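Possible adhesin (Caldicellulosiruptor kronotskyensis, PDB 4WA0) probably mediates attachment of the extremely thermophilic bacterium to cellulose as a tapirin, represented here by its magnesium-binding, beta-helical C-terminal domain. Local coordinates at residues D239-A250 / E271-L280; T308-S316 / L333-S341. All coordinates share one frame; numbering follows the deposited sequence. Where two conformers were deposited one is given.

How the interactions relate
Both contacts belong to the same beta-helix; the centres of interactions 1 and 2 lie about 30 Å and 15 Å from the centre of the chain, on the same side of it. Interaction 1 is the magnesium site: segment 239-250, a loop running into an edge strand, lies against helix 269-280, and the strand pairs antiparallel with strand 258-263. Interaction 2 joins successive parallel coils farther along the chain. The centres of the contacts are 18 Å apart and their nearest atoms about 6 Å, without touching, so interaction 2 takes no direct part in metal binding. Strands 258-263 and 291-296 connect them side by side, from 247-251 to 313-316.

Interaction 1: residues D239-A250 / E271-L280. With MG (magnesium ion), chain B.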
loop_
_atom_site.group_PDB
_atom_site.type_symbol
_atom_site.label_atom_id
_atom_site.label_comp_id
_atom_site.label_asym_id
_atom_site.label_seq_id
_atom_site.Cartn_x
_atom_site.Cartn_y
_atom_site.Cartn_z
ATOM N N ASP A 239 -29.618 3.265 -11.959
ATOM C CA ASP A 239 -31.014 3.683 -11.805
ATOM C C ASP A 239 -31.320 4.932 -12.639
ATOM O O ASP A 239 -30.406 5.674 -13.015
ATOM C CB ASP A 239 -31.382 3.871 -10.293
ATOM C CG ASP A 239 -30.374 4.717 -9.488
ATOM O OD1 ASP A 239 -30.015 5.829 -9.926
ATOM O OD2 ASP A 239 -30.035 4.280 -8.322
ATOM N N SER A 240 -32.616 5.213 -12.844
ATOM C CA SER A 240 -33.036 6.177 -13.837
ATOM C C SER A 240 -32.922 7.582 -13.356
ATOM O O SER A 240 -32.705 8.486 -14.142
ATOM C CB SER A 240 -34.498 5.874 -14.313
ATOM O OG SER A 240 -35.446 6.183 -13.271
ATOM N N VAL A 241 -33.050 7.771 -12.070
ATOM C CA VAL A 241 -32.773 9.060 -11.436
ATOM C C VAL A 241 -31.275 9.454 -11.478
ATOM O O VAL A 241 -30.391 8.601 -11.631
ATOM C CB VAL A 241 -33.279 9.119 -9.971
ATOM C CG1 VAL A 241 -34.800 8.892 -9.936
ATOM C CG2 VAL A 241 -32.549 8.139 -9.049
ATOM N N GLY A 242 -31.019 10.750 -11.334
ATOM C CA GLY A 242 -29.651 11.214 -11.258
ATOM C C GLY A 242 -29.050 10.998 -12.612
ATOM O O GLY A 242 -29.639 11.441 -13.622
ATOM N N SER A 243 -27.900 10.307 -12.653
ATOM C CA SER A 243 -27.285 9.954 -13.925
ATOM C C SER A 243 -27.716 8.572 -14.278
ATOM O O SER A 243 -27.665 7.655 -13.447
ATOM C CB SER A 243 -25.754 10.056 -13.872
ATOM O OG SER A 243 -25.202 9.411 -14.993
ATOM N N ASN A 244 -28.179 8.386 -15.517
ATOM C CA ASN A 244 -28.730 7.069 -15.894
ATOM C C ASN A 244 -27.714 5.924 -15.887
ATOM O O ASN A 244 -28.060 4.770 -15.886
ATOM C CB ASN A 244 -29.460 7.169 -17.269
ATOM C CG ASN A 244 -28.501 7.424 -18.452
ATOM O OD1 ASN A 244 -27.428 8.068 -18.340
ATOM N ND2 ASN A 244 -28.909 6.934 -19.613
ATOM N N GLN A 245 -26.426 6.301 -15.893
ATOM C CA GLN A 245 -25.329 5.405 -15.957
ATOM C C GLN A 245 -24.904 4.921 -14.541
ATOM O O GLN A 245 -24.152 3.962 -14.409
ATOM C CB GLN A 245 -24.173 6.108 -16.665
ATOM C CG GLN A 245 -22.921 5.263 -16.742
ATOM C CD GLN A 245 -21.849 5.579 -15.654
ATOM O OE1 GLN A 245 -21.748 6.709 -15.171
ATOM N NE2 GLN A 245 -21.015 4.616 -15.371
ATOM N N LEU A 246 -25.369 5.653 -13.539
ATOM C CA LEU A 246 -25.029 5.320 -12.144
ATOM C C LEU A 246 -26.196 4.814 -11.344
ATOM O O LEU A 246 -27.355 5.168 -11.605
ATOM C CB LEU A 246 -24.409 6.472 -11.386
ATOM C CG LEU A 246 -23.129 7.127 -11.942
ATOM C CD1 LEU A 246 -22.798 8.464 -11.288
ATOM C CD2 LEU A 246 -22.000 6.120 -11.962
ATOM N N GLY A 247 -25.840 4.051 -10.288
ATOM C CA GLY A 247 -26.812 3.602 -9.281
ATOM C C GLY A 247 -26.409 4.087 -7.907
ATOM O O GLY A 247 -25.261 4.433 -7.689
ATOM N N SER A 248 -27.368 4.067 -6.969
ATOM C CA SER A 248 -27.079 4.470 -5.607
ATOM C C SER A 248 -28.030 3.862 -4.610
ATOM O O SER A 248 -29.197 3.622 -4.933
ATOM C CB SER A 248 -27.167 5.991 -5.482
ATOM O OG SER A 248 -28.408 6.544 -5.859
ATOM N N THR A 249 -27.547 3.687 -3.377
ATOM C CA THR A 249 -28.388 3.390 -2.259
ATOM C C THR A 249 -27.920 4.272 -1.132
ATOM O O THR A 249 -26.698 4.331 -0.852
ATOM C CB THR A 249 -28.220 1.916 -1.888
ATOM O OG1 THR A 249 -28.482 1.094 -3.033
ATOM C CG2 THR A 249 -29.070 1.454 -0.677
ATOM N N ALA A 250 -28.889 4.877 -0.424
ATOM C CA ALA A 250 -28.556 5.744 0.710
ATOM C C ALA A 250 -29.068 5.183 2.035
ATOM O O ALA A 250 -30.023 4.388 2.067
ATOM C CB ALA A 250 -29.060 7.098 0.486
ATOM N N GLU A 271 -20.572 13.480 -12.220
ATOM C CA GLU A 271 -21.703 12.602 -12.398
ATOM C C GLU A 271 -22.174 11.906 -11.087
ATOM O O GLU A 271 -23.395 11.755 -10.843
ATOM C CB GLU A 271 -21.407 11.523 -13.464
ATOM C CG GLU A 271 -21.343 12.191 -14.852
ATOM C CD GLU A 271 -20.477 11.514 -15.901
ATOM O OE1 GLU A 271 -19.689 10.601 -15.578
ATOM O OE2 GLU A 271 -20.534 12.007 -17.094
ATOM N N ALA A 272 -21.226 11.526 -10.240
ATOM C CA ALA A 272 -21.563 11.000 -8.916
ATOM C C ALA A 272 -22.323 12.048 -8.078
ATOM O O ALA A 272 -23.354 11.730 -7.440
ATOM C CB ALA A 272 -20.345 10.493 -8.153
ATOM N N ARG A 273 -21.901 13.286 -8.147
ATOM C CA ARG A 273 -22.637 14.352 -7.414
ATOM C C ARG A 273 -24.059 14.548 -7.924
ATOM O O ARG A 273 -24.964 14.782 -7.118
ATOM C CB ARG A 273 -21.909 15.662 -7.460
ATOM C CG ARG A 273 -20.607 15.754 -6.633
ATOM C CD ARG A 273 -20.034 17.203 -6.543
ATOM N NE ARG A 273 -19.233 17.599 -7.697
ATOM C CZ ARG A 273 -17.968 17.199 -7.946
ATOM N NH1 ARG A 273 -17.334 16.429 -7.072
ATOM N NH2 ARG A 273 -17.338 17.572 -9.083
ATOM N N ILE A 274 -24.292 14.417 -9.231
ATOM C CA ILE A 274 -25.631 14.466 -9.743
ATOM C C ILE A 274 -26.485 13.302 -9.226
ATOM O O ILE A 274 -27.628 13.545 -8.770
ATOM C CB ILE A 274 -25.610 14.475 -11.292
ATOM C CG1 ILE A 274 -25.033 15.822 -11.764
ATOM C CG2 ILE A 274 -27.024 14.179 -11.821
ATOM C CD1 ILE A 274 -24.616 15.855 -13.213
ATOM N N GLU A 275 -25.898 12.100 -9.147
ATOM C CA GLU A 275 -26.573 10.909 -8.590
ATOM C C GLU A 275 -26.848 11.131 -7.110
ATOM O O GLU A 275 -27.939 10.814 -6.639
ATOM C CB GLU A 275 -25.720 9.672 -8.790
ATOM C CG GLU A 275 -26.313 8.349 -8.275
ATOM C CD GLU A 275 -27.500 7.817 -9.048
ATOM O OE1 GLU A 275 -27.698 8.268 -10.193
ATOM O OE2 GLU A 275 -28.229 6.914 -8.508
ATOM N N ILE A 276 -25.862 11.670 -6.397
ATOM C CA ILE A 276 -26.013 11.903 -4.939
ATOM C C ILE A 276 -27.138 12.902 -4.630
ATOM O O ILE A 276 -27.992 12.684 -3.729
ATOM C CB ILE A 276 -24.708 12.361 -4.245
ATOM C CG1 ILE A 276 -23.593 11.276 -4.348
ATOM C CG2 ILE A 276 -24.941 12.779 -2.783
ATOM C CD1 ILE A 276 -22.199 11.827 -4.168
ATOM N N SER A 277 -27.152 13.975 -5.372
ATOM C CA SER A 277 -28.138 15.011 -5.153
ATOM C C SER A 277 -29.573 14.472 -5.394
ATOM O O SER A 277 -30.534 14.716 -4.620
ATOM C CB SER A 277 -27.822 16.174 -6.087
ATOM O OG SER A 277 -26.614 16.803 -5.742
ATOM N N ALA A 278 -29.733 13.714 -6.464
ATOM C CA ALA A 278 -31.013 13.115 -6.760
ATOM C C ALA A 278 -31.408 12.119 -5.690
ATOM O O ALA A 278 -32.570 12.107 -5.269
ATOM C CB ALA A 278 -31.015 12.454 -8.150
ATOM N N ARG A 279 -30.481 11.276 -5.203
ATOM C CA ARG A 279 -30.856 10.229 -4.239
ATOM C C ARG A 279 -31.218 10.843 -2.887
ATOM O O ARG A 279 -32.142 10.362 -2.218
ATOM C CB ARG A 279 -29.697 9.244 -4.008
ATOM C CG ARG A 279 -29.944 8.196 -2.942
ATOM C CD ARG A 279 -31.123 7.306 -3.208
ATOM N NE ARG A 279 -30.962 6.566 -4.456
ATOM C CZ ARG A 279 -31.952 6.138 -5.221
ATOM N NH1 ARG A 279 -31.704 5.477 -6.353
ATOM N NH2 ARG A 279 -33.200 6.451 -4.910
ATOM N N LEU A 280 -30.494 11.865 -2.480
ATOM C CA LEU A 280 -30.661 12.471 -1.147
ATOM C C LEU A 280 -31.720 13.540 -1.148
ATOM O O LEU A 280 -32.180 13.918 -0.082
ATOM C CB LEU A 280 -29.361 13.064 -0.596
ATOM C CG LEU A 280 -28.300 12.005 -0.284
ATOM C CD1 LEU A 280 -27.073 12.740 0.235
ATOM C CD2 LEU A 280 -28.846 10.973 0.700
HETATM MG MG MG B . -28.966 6.854 -11.774
HETATM O O HOH W 1 -19.767 8.406 -13.867
#
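Glu275 reaches from its helix into the loop Asp239-Leu246 and completes a magnesium site with OE1, 2.5 Å from the metal. The loop supplies Asp239 OD1 and the carbonyl oxygens of Asp239, Val241, Ser243 and Leu246, the last two ending a type I turn. Glu275 carries CG anti to its backbone N (chi1 -179°) and bends at chi2 (70°), which swings the carboxylate over to the ion. OE1 also accepts Ser243 N (3.2 Å), nearly in line with its C-O bond. The Asp239 and Glu275 carboxylates arrive from opposite directions, almost coplanar, with Asp239 OD1 only 2.5 Å from Glu275 OE2. Ser248 OG donates to that OE2 on its anti side (2.7 Å) and accepts from Arg279 NE (2.9 Å). Arg279, folded at chi2 and chi3, sets NH1 2.8 Å from Asp239 OD2 in a salt bridge with a bent, weak N-H...O bond; the Asp239 carboxylate meets the guanidinium edge, turned 83° to it. OD2 also takes Ser248 N, from above its carboxylate plane. Beside this, Leu246 CD1 lies 3.4 Å from Glu271 O. The ion and Arg279 probably offset both acids' charge, their close oxygens may share a proton, and magnesium ties loop to helix.

Interaction 2: residues T308-S316 / L333-S341; sequences TIMNGSIIS and LTLKYQMPS
Met310, a selenomethionine, and Leu335 lie side by side and point the same way in a parallel beta-helix, where 308-311 and 333-337 are neighbouring strands of one face, on successive coils. Met310 CG packs 3.6 Å from Leu335 CD1, and its chain bends at chi3 (-86°) to bring the terminal CE near the same methyl. Leu333 and Leu335 both hold CG anti to the backbone N, turning their methyls toward the strand of the neighbouring coil. Leu333 CD1 sits beside Thr308 CB, while its CD2 meets Ile314 CD1 tip to tip at 4.0 Å; Leu335 CD2 approaches the same Ile314 methyl at a slant. Ile314 can join this group because the chain turns a corner at Gly312, sending strand 313-316 off at 96° to strand 333-337. Leu292 and Leu294 of strand 291-296 also touch Met310, and Ile300 touches Ile314, extending the apolar core inside the beta-helix. The other side of the strands carries Ile309, Thr334, Asn311 and Lys336; Asn311 CB meets Gln338 CG at 4.1 Å. Alternating backbone bonds hold the register, among them Met310 N to Thr334 O (2.8 Å) and Lys336 N to Met310 O (3.0 Å). Level with the corner, Tyr337 turns the edge of its ring to Ser313 CB, and its OH is hydrogen-bonded to Leu8 O; Gln338 N closes the ladder on Gly312 O at 3.1 Å, tilted 25° from the carbonyl plane.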
loop_
_atom_site.group_PDB
_atom_site.type_symbol
_atom_site.label_atom_id
_atom_site.label_comp_id
_atom_site.label_asym_id
_atom_site.label_seq_id
_atom_site.Cartn_x
_atom_site.Cartn_y
_atom_site.Cartn_z
ATOM N N THR A 308 -9.787 16.988 -3.684
ATOM C CA THR A 308 -11.060 16.363 -3.302
ATOM C C THR A 308 -10.881 15.729 -1.981
ATOM O O THR A 308 -9.902 14.986 -1.808
ATOM C CB THR A 308 -11.472 15.291 -4.318
ATOM O OG1 THR A 308 -11.497 15.875 -5.623
ATOM C CG2 THR A 308 -12.799 14.688 -3.930
ATOM N N ILE A 309 -11.791 16.008 -1.049
ATOM C CA ILE A 309 -11.756 15.364 0.268
ATOM C C ILE A 309 -12.952 14.449 0.397
ATOM O O ILE A 309 -14.091 14.946 0.209
ATOM C CB ILE A 309 -11.845 16.407 1.360
ATOM C CG1 ILE A 309 -10.597 17.277 1.193
ATOM C CG2 ILE A 309 -11.932 15.780 2.762
ATOM C CD1 ILE A 309 -10.581 18.523 2.033
HETATM N N MSE A 310 -12.708 13.198 0.770
HETATM C CA MSE A 310 -13.829 12.291 1.069
HETATM C C MSE A 310 -13.657 11.418 2.277
HETATM O O MSE A 310 -12.544 11.167 2.761
HETATM C CB MSE A 310 -14.221 11.419 -0.156
HETATM C CG MSE A 310 -13.214 10.431 -0.499
HETATM SE SE MSE A 310 -13.748 9.407 -2.143
HETATM C CE MSE A 310 -14.803 8.115 -1.246
ATOM N N ASN A 311 -14.788 10.955 2.774
ATOM C CA ASN A 311 -14.870 10.017 3.890
ATOM C C ASN A 311 -15.648 8.794 3.450
ATOM O O ASN A 311 -16.744 8.945 2.948
ATOM C CB ASN A 311 -15.660 10.648 5.059
ATOM C CG ASN A 311 -14.972 11.886 5.607
ATOM O OD1 ASN A 311 -14.073 11.779 6.425
ATOM N ND2 ASN A 311 -15.427 13.042 5.203
ATOM N N GLY A 312 -15.069 7.603 3.558
ATOM C CA GLY A 312 -15.635 6.425 3.012
ATOM C C GLY A 312 -14.688 5.392 2.484
ATOM O O GLY A 312 -13.746 5.000 3.159
ATOM N N SER A 313 -14.914 4.976 1.242
ATOM C CA SER A 313 -14.060 3.987 0.633
ATOM C C SER A 313 -14.288 3.935 -0.864
ATOM O O SER A 313 -15.321 4.431 -1.383
ATOM C CB SER A 313 -14.266 2.603 1.312
ATOM O OG SER A 313 -15.507 1.985 0.931
ATOM N N ILE A 314 -13.334 3.305 -1.529
ATOM C CA ILE A 314 -13.298 3.084 -3.007
ATOM C C ILE A 314 -13.024 1.630 -3.293
ATOM O O ILE A 314 -12.002 1.061 -2.815
ATOM C CB ILE A 314 -12.196 3.955 -3.689
ATOM C CG1 ILE A 314 -12.480 5.367 -3.431
ATOM C CG2 ILE A 314 -12.045 3.570 -5.147
ATOM C CD1 ILE A 314 -11.286 6.210 -3.794
ATOM N N ILE A 315 -13.910 0.992 -4.097
ATOM C CA ILE A 315 -13.816 -0.430 -4.425
ATOM C C ILE A 315 -13.925 -0.615 -5.910
ATOM O O ILE A 315 -14.905 -0.171 -6.505
ATOM C CB ILE A 315 -14.910 -1.244 -3.713
ATOM C CG1 ILE A 315 -14.731 -1.106 -2.216
ATOM C CG2 ILE A 315 -14.833 -2.744 -4.099
ATOM C CD1 ILE A 315 -15.890 -1.568 -1.407
ATOM N N SER A 316 -12.911 -1.236 -6.499
ATOM C CA SER A 316 -13.000 -1.595 -7.887
ATOM C C SER A 316 -13.087 -3.101 -7.971
ATOM O O SER A 316 -12.323 -3.825 -7.312
ATOM C CB SER A 316 -11.727 -1.192 -8.591
ATOM O OG SER A 316 -11.509 -1.994 -9.775
ATOM N N LEU A 333 -6.258 13.735 -3.669
ATOM C CA LEU A 333 -7.430 13.136 -3.075
ATOM C C LEU A 333 -7.031 12.852 -1.644
ATOM O O LEU A 333 -5.985 12.208 -1.425
ATOM C CB LEU A 333 -7.814 11.799 -3.706
ATOM C CG LEU A 333 -8.987 11.018 -3.018
ATOM C CD1 LEU A 333 -10.290 11.797 -3.150
ATOM C CD2 LEU A 333 -9.178 9.638 -3.663
ATOM N N THR A 334 -7.869 13.238 -0.693
ATOM C CA THR A 334 -7.758 12.823 0.679
ATOM C C THR A 334 -8.913 11.892 0.958
ATOM O O THR A 334 -10.073 12.263 0.690
ATOM C CB THR A 334 -7.843 14.045 1.605
ATOM O OG1 THR A 334 -6.639 14.805 1.457
ATOM C CG2 THR A 334 -8.005 13.675 2.993
ATOM N N LEU A 335 -8.599 10.699 1.422
ATOM C CA LEU A 335 -9.563 9.650 1.748
ATOM C C LEU A 335 -9.400 9.203 3.206
ATOM O O LEU A 335 -8.388 8.590 3.584
ATOM C CB LEU A 335 -9.460 8.486 0.773
ATOM C CG LEU A 335 -10.262 7.196 1.044
ATOM C CD1 LEU A 335 -11.767 7.501 1.093
ATOM C CD2 LEU A 335 -9.921 6.137 -0.007
ATOM N N LYS A 336 -10.416 9.514 4.010
ATOM C CA LYS A 336 -10.463 9.038 5.371
ATOM C C LYS A 336 -11.388 7.847 5.359
ATOM O O LYS A 336 -12.596 7.970 5.127
ATOM C CB LYS A 336 -11.031 10.077 6.315
ATOM C CG LYS A 336 -11.159 9.556 7.739
ATOM C CD LYS A 336 -9.970 9.884 8.584
ATOM C CE LYS A 336 -10.338 10.507 9.915
ATOM N NZ LYS A 336 -10.972 9.575 10.873
ATOM N N TYR A 337 -10.831 6.701 5.656
ATOM C CA TYR A 337 -11.642 5.480 5.670
ATOM C C TYR A 337 -12.797 5.513 6.664
ATOM O O TYR A 337 -12.608 5.907 7.824
ATOM C CB TYR A 337 -10.771 4.269 5.976
ATOM C CG TYR A 337 -11.601 3.006 6.178
ATOM C CD1 TYR A 337 -12.205 2.387 5.107
ATOM C CD2 TYR A 337 -11.760 2.440 7.419
ATOM C CE1 TYR A 337 -12.960 1.245 5.293
ATOM C CE2 TYR A 337 -12.523 1.302 7.602
ATOM C CZ TYR A 337 -13.158 0.704 6.511
ATOM O OH TYR A 337 -13.913 -0.486 6.668
ATOM N N GLN A 338 -13.979 5.041 6.236
ATOM C CA GLN A 338 -15.067 4.779 7.174
ATOM C C GLN A 338 -15.765 3.527 6.727
ATOM O O GLN A 338 -16.072 3.385 5.545
ATOM C CB GLN A 338 -16.111 5.880 7.096
ATOM C CG GLN A 338 -15.613 7.270 7.410
ATOM C CD GLN A 338 -15.342 7.433 8.914
ATOM O OE1 GLN A 338 -15.626 6.530 9.736
ATOM N NE2 GLN A 338 -14.747 8.554 9.264
HETATM N N MSE A 339 -16.058 2.643 7.670
HETATM C CA MSE A 339 -16.816 1.418 7.379
HETATM C C MSE A 339 -18.229 1.779 7.002
HETATM O O MSE A 339 -18.857 2.613 7.671
HETATM C CB MSE A 339 -16.858 0.503 8.613
HETATM C CG MSE A 339 -17.720 -0.733 8.433
HETATM SE SE MSE A 339 -16.707 -2.167 7.526
HETATM C CE MSE A 339 -17.346 -3.536 8.800
ATOM N N PRO A 340 -18.767 1.149 5.940
ATOM C CA PRO A 340 -20.199 1.421 5.683
ATOM C C PRO A 340 -21.075 0.953 6.814
ATOM O O PRO A 340 -20.695 0.013 7.558
ATOM C CB PRO A 340 -20.504 0.658 4.387
ATOM C CG PRO A 340 -19.257 0.018 3.954
ATOM C CD PRO A 340 -18.206 0.185 4.987
ATOM N N SER A 341 -22.226 1.589 6.942
ATOM C CA SER A 341 -23.241 1.199 7.920
ATOM C C SER A 341 -23.769 -0.190 7.527
ATOM O O SER A 341 -23.659 -0.619 6.389
ATOM C CB SER A 341 -24.385 2.160 7.929
ATOM O OG SER A 341 -25.025 2.167 6.669
#